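Side-chain contacts in 3-alpha-hydroxysteroid dehydrogenase (Pseudomonas sp., PDB 2DKN), which probably oxidises the 3-alpha-hydroxyl group of steroids reversibly, using NAD(H) as coenzyme, as a Rossmann-fold member of the short-chain dehydrogenase family: residues I29-G34 with A40-P45; S11-A16 with V181-V186. All coordinates share one frame; numbering follows the deposited sequence.

Contact 1 (I29-G34 with A40-P45); sequences IGIDRG and ADLSTP. With NAI (1,4-dihydronicotinamide adenine dinucleotide), chain C.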
ATOM      1  N   ILE A  29     -20.056 -13.375   3.398  1.00  8.24           N
ATOM      2  CA  ILE A  29     -20.722 -14.112   2.339  1.00  9.01           C
ATOM      3  C   ILE A  29     -19.645 -14.607   1.370  1.00  9.04           C
ATOM      4  O   ILE A  29     -19.013 -13.808   0.692  1.00 10.16           O
ATOM      5  CB  ILE A  29     -21.730 -13.224   1.592  1.00  8.61           C
ATOM      6  CG1 ILE A  29     -22.838 -12.742   2.562  1.00  9.10           C
ATOM      7  CG2 ILE A  29     -22.303 -13.980   0.405  1.00  8.29           C
ATOM      8  CD1 ILE A  29     -23.610 -11.544   2.040  1.00  8.44           C
ATOM      9  N   GLY A  30     -19.402 -15.911   1.337  1.00  8.17           N
ATOM     10  CA  GLY A  30     -18.301 -16.428   0.514  1.00  8.47           C
ATOM     11  C   GLY A  30     -18.784 -16.839  -0.869  1.00  8.71           C
ATOM     12  O   GLY A  30     -19.854 -17.430  -1.000  1.00 10.27           O
ATOM     13  N   ILE A  31     -17.999 -16.509  -1.902  1.00  7.31           N
ATOM     14  CA  ILE A  31     -18.309 -16.919  -3.272  1.00  7.48           C
ATOM     15  C   ILE A  31     -17.082 -17.644  -3.831  1.00  7.48           C
ATOM     16  O   ILE A  31     -15.963 -17.127  -3.754  1.00  5.83           O
ATOM     17  CB  ILE A  31     -18.605 -15.698  -4.197  1.00  8.78           C
ATOM     18  CG1 ILE A  31     -19.716 -14.798  -3.619  1.00  9.55           C
ATOM     19  CG2 ILE A  31     -18.925 -16.158  -5.646  1.00  8.67           C
ATOM     20  CD1 ILE A  31     -19.177 -13.621  -2.821  1.00 10.18           C
ATOM     21  N   ASP A  32     -17.269 -18.855  -4.353  1.00  6.84           N
ATOM     22  CA  ASP A  32     -16.144 -19.572  -4.936  1.00  6.85           C
ATOM     23  C   ASP A  32     -16.724 -20.604  -5.914  1.00  7.19           C
ATOM     24  O   ASP A  32     -17.936 -20.687  -6.049  1.00  6.61           O
ATOM     25  CB  ASP A  32     -15.335 -20.255  -3.844  1.00  7.93           C
ATOM     26  CG  ASP A  32     -13.867 -20.419  -4.216  1.00  9.09           C
ATOM     27  OD1 ASP A  32     -13.011 -19.751  -3.590  1.00  8.93           O
ATOM     28  OD2 ASP A  32     -13.566 -21.216  -5.137  1.00  9.88           O
ATOM     29  N   ARG A  33     -15.860 -21.367  -6.574  1.00  7.98           N
ATOM     30  CA  ARG A  33     -16.325 -22.427  -7.502  1.00  9.64           C
ATOM     31  C   ARG A  33     -17.114 -23.490  -6.764  1.00 11.03           C
ATOM     32  O   ARG A  33     -18.044 -24.088  -7.316  1.00 12.16           O
ATOM     33  CB  ARG A  33     -15.137 -23.088  -8.214  1.00  7.80           C
ATOM     34  CG  ARG A  33     -14.459 -22.174  -9.252  1.00  7.95           C
ATOM     35  CD  ARG A  33     -13.234 -22.856  -9.837  1.00  6.71           C
ATOM     36  NE  ARG A  33     -12.170 -23.035  -8.843  1.00  6.77           N
ATOM     37  CZ  ARG A  33     -11.145 -23.871  -8.979  1.00  9.66           C
ATOM     38  NH1 ARG A  33     -10.211 -23.940  -8.024  1.00  9.58           N
ATOM     39  NH2 ARG A  33     -11.064 -24.658 -10.058  1.00  8.25           N
ATOM     40  N   GLY A  34     -16.713 -23.729  -5.523  1.00 10.31           N
ATOM     41  CA  GLY A  34     -17.344 -24.716  -4.670  1.00 11.88           C
ATOM     42  C   GLY A  34     -16.923 -24.422  -3.249  1.00 13.50           C
ATOM     43  O   GLY A  34     -16.081 -23.518  -3.012  1.00 11.79           O
ATOM     44  N   ALA A  40     -20.267 -20.397  -7.750  1.00 11.81           N
ATOM     45  CA  ALA A  40     -20.428 -19.762  -9.049  1.00  9.92           C
ATOM     46  C   ALA A  40     -19.093 -19.703  -9.771  1.00 10.11           C
ATOM     47  O   ALA A  40     -18.028 -19.547  -9.141  1.00  8.90           O
ATOM     48  CB  ALA A  40     -20.999 -18.356  -8.892  1.00 10.50           C
ATOM     49  N   ASP A  41     -19.163 -19.825 -11.093  1.00  7.65           N
ATOM     50  CA  ASP A  41     -17.995 -19.767 -11.950  1.00  7.63           C
ATOM     51  C   ASP A  41     -17.833 -18.332 -12.472  1.00  7.80           C
ATOM     52  O   ASP A  41     -18.527 -17.901 -13.384  1.00  6.99           O
ATOM     53  CB  ASP A  41     -18.134 -20.779 -13.105  1.00  8.36           C
ATOM     54  CG  ASP A  41     -16.989 -20.677 -14.129  1.00 10.74           C
ATOM     55  OD1 ASP A  41     -17.080 -21.288 -15.228  1.00 10.08           O
ATOM     56  OD2 ASP A  41     -15.985 -19.993 -13.838  1.00  9.16           O
ATOM     57  N   LEU A  42     -16.916 -17.589 -11.856  1.00  6.74           N
ATOM     58  CA  LEU A  42     -16.746 -16.184 -12.167  1.00  7.04           C
ATOM     59  C   LEU A  42     -16.014 -15.918 -13.483  1.00  8.32           C
ATOM     60  O   LEU A  42     -15.736 -14.765 -13.793  1.00  9.77           O
ATOM     61  CB  LEU A  42     -16.012 -15.488 -11.025  1.00  6.93           C
ATOM     62  CG  LEU A  42     -16.715 -15.548  -9.664  1.00  7.47           C
ATOM     63  CD1 LEU A  42     -15.929 -14.798  -8.603  1.00  7.26           C
ATOM     64  CD2 LEU A  42     -18.118 -14.956  -9.809  1.00  8.82           C
ATOM     65  N   SER A  43     -15.709 -16.978 -14.237  1.00  8.45           N
ATOM     66  CA  SER A  43     -15.055 -16.831 -15.540  1.00  9.24           C
ATOM     67  C   SER A  43     -16.033 -16.681 -16.712  1.00 10.14           C
ATOM     68  O   SER A  43     -15.597 -16.564 -17.853  1.00 10.90           O
ATOM     69  CB  SER A  43     -14.081 -17.983 -15.809  1.00  9.41           C
ATOM     70  OG  SER A  43     -14.761 -19.189 -16.181  1.00  9.64           O
ATOM     71  N   THR A  44     -17.340 -16.711 -16.445  1.00  9.43           N
ATOM     72  CA  THR A  44     -18.324 -16.439 -17.513  1.00 11.68           C
ATOM     73  C   THR A  44     -19.361 -15.416 -17.086  1.00 12.31           C
ATOM     74  O   THR A  44     -19.637 -15.288 -15.892  1.00 10.12           O
ATOM     75  CB  THR A  44     -19.079 -17.707 -17.941  1.00 12.78           C
ATOM     76  OG1 THR A  44     -19.840 -18.182 -16.832  1.00 12.96           O
ATOM     77  CG2 THR A  44     -18.099 -18.779 -18.400  1.00 14.54           C
ATOM     78  N   PRO A  45     -19.949 -14.686 -18.063  1.00 13.42           N
ATOM     79  CA  PRO A  45     -20.972 -13.698 -17.711  1.00 13.24           C
ATOM     80  C   PRO A  45     -22.105 -14.339 -16.916  1.00 14.07           C
ATOM     81  O   PRO A  45     -22.608 -13.743 -15.949  1.00 12.29           O
ATOM     82  CB  PRO A  45     -21.476 -13.214 -19.075  1.00 14.26           C
ATOM     83  CG  PRO A  45     -20.288 -13.391 -19.988  1.00 14.04           C
ATOM     84  CD  PRO A  45     -19.687 -14.710 -19.517  1.00 13.67           C
TER
HETATM   85  PA  NAI C4000      -5.938 -19.740  -4.185  1.00  9.54           P
HETATM   86  O1A NAI C4000      -5.950 -20.571  -5.402  1.00  9.77           O
HETATM   87  O2A NAI C4000      -5.584 -20.398  -2.907  1.00  8.48           O
HETATM   88  O5B NAI C4000      -7.370 -19.046  -3.995  1.00  9.71           O
HETATM   89  C5B NAI C4000      -8.047 -18.480  -5.079  1.00  9.96           C
HETATM   90  C4B NAI C4000      -9.514 -18.862  -4.944  1.00  8.82           C
HETATM   91  O4B NAI C4000     -10.151 -18.268  -6.060  1.00  9.49           O
HETATM   92  C3B NAI C4000      -9.749 -20.370  -5.010  1.00  9.08           C
HETATM   93  O3B NAI C4000     -10.625 -20.802  -3.987  1.00  8.38           O
HETATM   94  C2B NAI C4000     -10.438 -20.511  -6.355  1.00  8.70           C
HETATM   95  O2B NAI C4000     -11.333 -21.599  -6.440  1.00  7.34           O
HETATM   96  C1B NAI C4000     -11.119 -19.151  -6.535  1.00  8.05           C
HETATM   97  N9A NAI C4000     -11.397 -19.027  -7.973  1.00  7.59           N
HETATM   98  C8A NAI C4000     -10.502 -19.135  -9.018  1.00  7.93           C
HETATM   99  N7A NAI C4000     -11.210 -19.046 -10.172  1.00  7.70           N
HETATM  100  C5A NAI C4000     -12.535 -18.910  -9.874  1.00  7.61           C
HETATM  101  C6A NAI C4000     -13.697 -18.796 -10.648  1.00  8.17           C
HETATM  102  N6A NAI C4000     -13.700 -18.965 -11.987  1.00  9.12           N
HETATM  103  N1A NAI C4000     -14.912 -18.665 -10.003  1.00  7.92           N
HETATM  104  C2A NAI C4000     -14.995 -18.654  -8.628  1.00  7.95           C
HETATM  105  N3A NAI C4000     -13.857 -18.769  -7.861  1.00  6.84           N
HETATM  106  C4A NAI C4000     -12.650 -18.907  -8.484  1.00  7.69           C
HETATM  107  O3  NAI C4000      -4.956 -18.525  -4.545  1.00 10.14           O
HETATM  108  PN  NAI C4000      -4.593 -17.232  -3.654  1.00  9.41           P
HETATM  109  O1N NAI C4000      -5.375 -17.164  -2.408  1.00  9.97           O
HETATM  110  O2N NAI C4000      -3.122 -17.210  -3.552  1.00  9.76           O
HETATM  111  O5D NAI C4000      -5.057 -16.077  -4.666  1.00  9.51           O
HETATM  112  C5D NAI C4000      -5.986 -15.079  -4.269  1.00  7.74           C
HETATM  113  C4D NAI C4000      -5.708 -13.860  -5.140  1.00  7.85           C
HETATM  114  O4D NAI C4000      -4.399 -13.393  -4.831  1.00  7.19           O
HETATM  115  C3D NAI C4000      -5.712 -14.166  -6.635  1.00  7.92           C
HETATM  116  O3D NAI C4000      -6.334 -13.071  -7.297  1.00  7.42           O
HETATM  117  C2D NAI C4000      -4.229 -14.143  -6.998  1.00  8.05           C
HETATM  118  O2D NAI C4000      -4.033 -13.724  -8.321  1.00  8.01           O
HETATM  119  C1D NAI C4000      -3.694 -13.106  -6.020  1.00  8.55           C
HETATM  120  N1N NAI C4000      -2.225 -13.205  -5.804  1.00  8.49           N
HETATM  121  C2N NAI C4000      -1.689 -14.347  -5.278  1.00  8.47           C
HETATM  122  C3N NAI C4000      -0.321 -14.431  -5.072  1.00  9.57           C
HETATM  123  C7N NAI C4000       0.269 -15.664  -4.436  1.00  8.97           C
HETATM  124  O7N NAI C4000       1.653 -15.720  -4.408  1.00 10.32           O
HETATM  125  N7N NAI C4000      -0.507 -16.638  -3.921  1.00  9.12           N
HETATM  126  C4N NAI C4000       0.514 -13.343  -5.394  1.00 10.56           C
HETATM  127  C5N NAI C4000      -0.064 -12.158  -5.898  1.00 10.10           C
HETATM  128  C6N NAI C4000      -1.437 -12.116  -6.099  1.00  9.94           C
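Asp32 and Ala40 meet where strand 27-32 ends, at the adenosine side of the Rossmann-fold coenzyme site. One backbone bond, Ala40 N to Asp32 O (2.9 Å), spans the gap. The apolar contact is slight: Ile31 CG2 lies 4.4 Å from Leu42 CD2 and also meets Ala40 CB, with Val55 and Ala51 of helix 45-59 packing nearby.

The coenzyme adds a second bridge between the segments. Arg33 CG lies over one face of the adenine, 3.6 Å from C2A, while Leu42 covers the N1A–C2A edge from the opposite face. Polar bonds hold the ribose. Asp32 OD1 accepts from O3B, and OD2 from O2B at 2.6 Å; an acidic residue thus binds both ribose hydroxyls at the end of the second strand, as in NAD-preferring relatives. The bend of Arg33 at chi3 (-67°) turns its guanidinium edge-on, so that NE (2.9 Å) and NH1 (3.0 Å) both donate to O2B.

At the adenine rim, Leu42 N points almost straight at N1A (2.9 Å, 169°). Next to it N6A donates to Asp41 OD2 (3.1 Å), an oxygen that also takes Ser43 N, closing an Asx turn, and Ser43 OG, both from one face of the carboxylate.

Contact 2 (S11-A16 with V181-V186); sequences SGIGAA and VAPGAV. With NAI (1,4-dihydronicotinamide adenine dinucleotide), chain C.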
ATOM      1  N   SER A  11     -10.223 -20.812  -0.430  1.00  9.69           N
ATOM      2  CA  SER A  11      -8.796 -21.140  -0.411  1.00  9.03           C
ATOM      3  C   SER A  11      -7.932 -19.919  -0.145  1.00  8.58           C
ATOM      4  O   SER A  11      -8.377 -18.788  -0.336  1.00  8.83           O
ATOM      5  CB  SER A  11      -8.391 -21.780  -1.754  1.00  9.30           C
ATOM      6  OG  SER A  11      -7.040 -22.248  -1.763  1.00 10.97           O
ATOM      7  N   GLY A  12      -6.665 -20.175   0.180  1.00  8.57           N
ATOM      8  CA  GLY A  12      -5.644 -19.136   0.249  1.00  7.90           C
ATOM      9  C   GLY A  12      -6.004 -17.864   0.982  1.00  8.25           C
ATOM     10  O   GLY A  12      -6.477 -17.920   2.118  1.00  6.86           O
ATOM     11  N   ILE A  13      -5.764 -16.728   0.326  1.00  7.30           N
ATOM     12  CA  ILE A  13      -5.990 -15.391   0.905  1.00  7.07           C
ATOM     13  C   ILE A  13      -7.461 -15.164   1.277  1.00  5.90           C
ATOM     14  O   ILE A  13      -7.759 -14.658   2.348  1.00  6.80           O
ATOM     15  CB  ILE A  13      -5.522 -14.261  -0.043  1.00  6.52           C
ATOM     16  CG1 ILE A  13      -4.022 -14.386  -0.310  1.00  7.03           C
ATOM     17  CG2 ILE A  13      -5.881 -12.866   0.538  1.00  6.79           C
ATOM     18  CD1 ILE A  13      -3.540 -13.558  -1.490  1.00  6.87           C
ATOM     19  N   GLY A  14      -8.368 -15.556   0.391  1.00  6.59           N
ATOM     20  CA  GLY A  14      -9.796 -15.385   0.634  1.00  6.02           C
ATOM     21  C   GLY A  14     -10.287 -16.168   1.835  1.00  5.47           C
ATOM     22  O   GLY A  14     -11.117 -15.682   2.620  1.00  6.56           O
ATOM     23  N   ALA A  15      -9.779 -17.391   1.966  1.00  6.77           N
ATOM     24  CA  ALA A  15     -10.108 -18.258   3.105  1.00  7.15           C
ATOM     25  C   ALA A  15      -9.575 -17.640   4.397  1.00  7.69           C
ATOM     26  O   ALA A  15     -10.256 -17.627   5.421  1.00  7.61           O
ATOM     27  CB  ALA A  15      -9.501 -19.631   2.898  1.00  7.53           C
ATOM     28  N   ALA A  16      -8.366 -17.098   4.332  1.00  7.49           N
ATOM     29  CA  ALA A  16      -7.757 -16.493   5.512  1.00  7.83           C
ATOM     30  C   ALA A  16      -8.572 -15.272   5.949  1.00  8.69           C
ATOM     31  O   ALA A  16      -8.795 -15.040   7.142  1.00  7.75           O
ATOM     32  CB  ALA A  16      -6.303 -16.123   5.228  1.00  7.14           C
ATOM     33  N   VAL A 181      -5.025  -4.266  -3.091  1.00  5.00           N
ATOM     34  CA  VAL A 181      -3.880  -4.843  -2.388  1.00  6.13           C
ATOM     35  C   VAL A 181      -3.086  -5.626  -3.415  1.00  6.35           C
ATOM     36  O   VAL A 181      -3.652  -6.391  -4.192  1.00  7.41           O
ATOM     37  CB  VAL A 181      -4.344  -5.721  -1.190  1.00  6.81           C
ATOM     38  CG1 VAL A 181      -3.227  -6.547  -0.662  1.00  9.50           C
ATOM     39  CG2 VAL A 181      -4.883  -4.801  -0.069  1.00  7.13           C
ATOM     40  N   ALA A 182      -1.779  -5.409  -3.431  1.00  5.76           N
ATOM     41  CA  ALA A 182      -0.909  -6.061  -4.401  1.00  6.68           C
ATOM     42  C   ALA A 182       0.102  -6.961  -3.690  1.00  7.04           C
ATOM     43  O   ALA A 182       1.178  -6.509  -3.250  1.00  6.88           O
ATOM     44  CB  ALA A 182      -0.211  -5.018  -5.283  1.00  6.08           C
ATOM     45  N   PRO A 183      -0.252  -8.241  -3.542  1.00  8.27           N
ATOM     46  CA  PRO A 183       0.658  -9.176  -2.875  1.00  8.79           C
ATOM     47  C   PRO A 183       1.855  -9.526  -3.755  1.00  9.47           C
ATOM     48  O   PRO A 183       1.767  -9.468  -4.985  1.00  8.63           O
ATOM     49  CB  PRO A 183      -0.207 -10.436  -2.650  1.00  9.38           C
ATOM     50  CG  PRO A 183      -1.629 -10.016  -2.923  1.00 10.08           C
ATOM     51  CD  PRO A 183      -1.533  -8.868  -3.917  1.00  9.25           C
ATOM     52  N   GLY A 184       2.975  -9.848  -3.107  1.00  9.38           N
ATOM     53  CA  GLY A 184       4.080 -10.511  -3.763  1.00 11.67           C
ATOM     54  C   GLY A 184       3.770 -11.971  -3.464  1.00 14.02           C
ATOM     55  O   GLY A 184       2.600 -12.344  -3.343  1.00 16.74           O
ATOM     56  N   ALA A 185       4.791 -12.803  -3.369  1.00 12.40           N
ATOM     57  CA  ALA A 185       4.558 -14.243  -3.155  1.00 10.86           C
ATOM     58  C   ALA A 185       3.821 -14.559  -1.858  1.00 10.43           C
ATOM     59  O   ALA A 185       4.193 -14.066  -0.811  1.00 10.62           O
ATOM     60  CB  ALA A 185       5.895 -14.971  -3.175  1.00 11.28           C
ATOM     61  N   VAL A 186       2.779 -15.386  -1.929  1.00 10.15           N
ATOM     62  CA  VAL A 186       2.076 -15.791  -0.729  1.00  9.98           C
ATOM     63  C   VAL A 186       1.701 -17.288  -0.703  1.00 11.09           C
ATOM     64  O   VAL A 186       1.474 -17.835  -1.767  1.00 10.06           O
ATOM     65  CB  VAL A 186       0.635 -15.134  -0.726  1.00  9.81           C
ATOM     66  CG1 VAL A 186      -0.085 -15.356   0.613  1.00  9.82           C
ATOM     67  CG2 VAL A 186       0.646 -13.638  -1.104  1.00  8.54           C
TER
HETATM   68  PA  NAI C4000      -5.938 -19.740  -4.185  1.00  9.54           P
HETATM   69  O1A NAI C4000      -5.950 -20.571  -5.402  1.00  9.77           O
HETATM   70  O2A NAI C4000      -5.584 -20.398  -2.907  1.00  8.48           O
HETATM   71  O5B NAI C4000      -7.370 -19.046  -3.995  1.00  9.71           O
HETATM   72  C5B NAI C4000      -8.047 -18.480  -5.079  1.00  9.96           C
HETATM   73  C4B NAI C4000      -9.514 -18.862  -4.944  1.00  8.82           C
HETATM   74  O4B NAI C4000     -10.151 -18.268  -6.060  1.00  9.49           O
HETATM   75  C3B NAI C4000      -9.749 -20.370  -5.010  1.00  9.08           C
HETATM   76  O3B NAI C4000     -10.625 -20.802  -3.987  1.00  8.38           O
HETATM   77  C2B NAI C4000     -10.438 -20.511  -6.355  1.00  8.70           C
HETATM   78  O2B NAI C4000     -11.333 -21.599  -6.440  1.00  7.34           O
HETATM   79  C1B NAI C4000     -11.119 -19.151  -6.535  1.00  8.05           C
HETATM   80  N9A NAI C4000     -11.397 -19.027  -7.973  1.00  7.59           N
HETATM   81  C8A NAI C4000     -10.502 -19.135  -9.018  1.00  7.93           C
HETATM   82  N7A NAI C4000     -11.210 -19.046 -10.172  1.00  7.70           N
HETATM   83  C5A NAI C4000     -12.535 -18.910  -9.874  1.00  7.61           C
HETATM   84  C6A NAI C4000     -13.697 -18.796 -10.648  1.00  8.17           C
HETATM   85  N6A NAI C4000     -13.700 -18.965 -11.987  1.00  9.12           N
HETATM   86  N1A NAI C4000     -14.912 -18.665 -10.003  1.00  7.92           N
HETATM   87  C2A NAI C4000     -14.995 -18.654  -8.628  1.00  7.95           C
HETATM   88  N3A NAI C4000     -13.857 -18.769  -7.861  1.00  6.84           N
HETATM   89  C4A NAI C4000     -12.650 -18.907  -8.484  1.00  7.69           C
HETATM   90  O3  NAI C4000      -4.956 -18.525  -4.545  1.00 10.14           O
HETATM   91  PN  NAI C4000      -4.593 -17.232  -3.654  1.00  9.41           P
HETATM   92  O1N NAI C4000      -5.375 -17.164  -2.408  1.00  9.97           O
HETATM   93  O2N NAI C4000      -3.122 -17.210  -3.552  1.00  9.76           O
HETATM   94  O5D NAI C4000      -5.057 -16.077  -4.666  1.00  9.51           O
HETATM   95  C5D NAI C4000      -5.986 -15.079  -4.269  1.00  7.74           C
HETATM   96  C4D NAI C4000      -5.708 -13.860  -5.140  1.00  7.85           C
HETATM   97  O4D NAI C4000      -4.399 -13.393  -4.831  1.00  7.19           O
HETATM   98  C3D NAI C4000      -5.712 -14.166  -6.635  1.00  7.92           C
HETATM   99  O3D NAI C4000      -6.334 -13.071  -7.297  1.00  7.42           O
HETATM  100  C2D NAI C4000      -4.229 -14.143  -6.998  1.00  8.05           C
HETATM  101  O2D NAI C4000      -4.033 -13.724  -8.321  1.00  8.01           O
HETATM  102  C1D NAI C4000      -3.694 -13.106  -6.020  1.00  8.55           C
HETATM  103  N1N NAI C4000      -2.225 -13.205  -5.804  1.00  8.49           N
HETATM  104  C2N NAI C4000      -1.689 -14.347  -5.278  1.00  8.47           C
HETATM  105  C3N NAI C4000      -0.321 -14.431  -5.072  1.00  9.57           C
HETATM  106  C7N NAI C4000       0.269 -15.664  -4.436  1.00  8.97           C
HETATM  107  O7N NAI C4000       1.653 -15.720  -4.408  1.00 10.32           O
HETATM  108  N7N NAI C4000      -0.507 -16.638  -3.921  1.00  9.12           N
HETATM  109  C4N NAI C4000       0.514 -13.343  -5.394  1.00 10.56           C
HETATM  110  C5N NAI C4000      -0.064 -12.158  -5.898  1.00 10.10           C
HETATM  111  C6N NAI C4000      -1.437 -12.116  -6.099  1.00  9.94           C
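Ile13, in the first turn of helix 12-23, reaches across to Pro183, the last residue of strand 177-183, and to Val186 in the loop that follows. This one side chain carries the buried part. Its CG1 meets Val186 CG1 at 4.2 Å, the two side chains crossing at about a right angle, and its CD1 extends to 4.3 Å from Pro183 CG. With CG1 anti to the carbonyl carbon (chi1 -61°), the side chain runs alongside the nicotinamide ribose, where CD1 comes to 3.5 Å from O4D. Val220 and Ile224 of helix 217-228 add to the apolar packing around Ile13.

The coenzyme adds polar bonds. Ile13 N donates to O1N (2.8 Å, 159°), and Gly12, lacking a side chain, lets that phosphate come close to the backbone. Val186 pairs with the carboxamide through its backbone: N donates to O7N (2.7 Å), while the bond from N7N to its O is longer and bent (3.2 Å). The Pro183 ring lies over the C5N-C6N side of one nicotinamide face, CB 3.7 Å from C5N.

Away from Ile13 the two segments part. Ala185 is exposed, and partly exposed Ser11 instead donates from OG to O2A (2.6 Å). A glycine-rich turn at a helix start, across from a Pro-Gly pair at a parallel strand's C-terminal end, is characteristic of the dinucleotide site of short-chain dehydrogenases.

Contacts 1 and 2 bind successive parts of one NADH molecule: 29-34 with 40-45 binds the adenosine, 11-16 with 181-186 the pyrophosphate and nicotinamide. Their centres lie about 17 Å apart and their nearest atoms about 4 Å, without touching. Helix 12-23 is followed in the chain by strand 27-32, and contact 1 is nested within the chain loop that contact 2 closes; both reach the same parallel sheet. A further tie is the bond from Ala10 N, just before Ser11, to Asp32 OD1. Thr188, Tyr153 and Lys157 add hydrogen bonds to the coenzyme; the last two match the Tyr-x-x-x-Lys motif of the family, probably placing the active site beside contact 2.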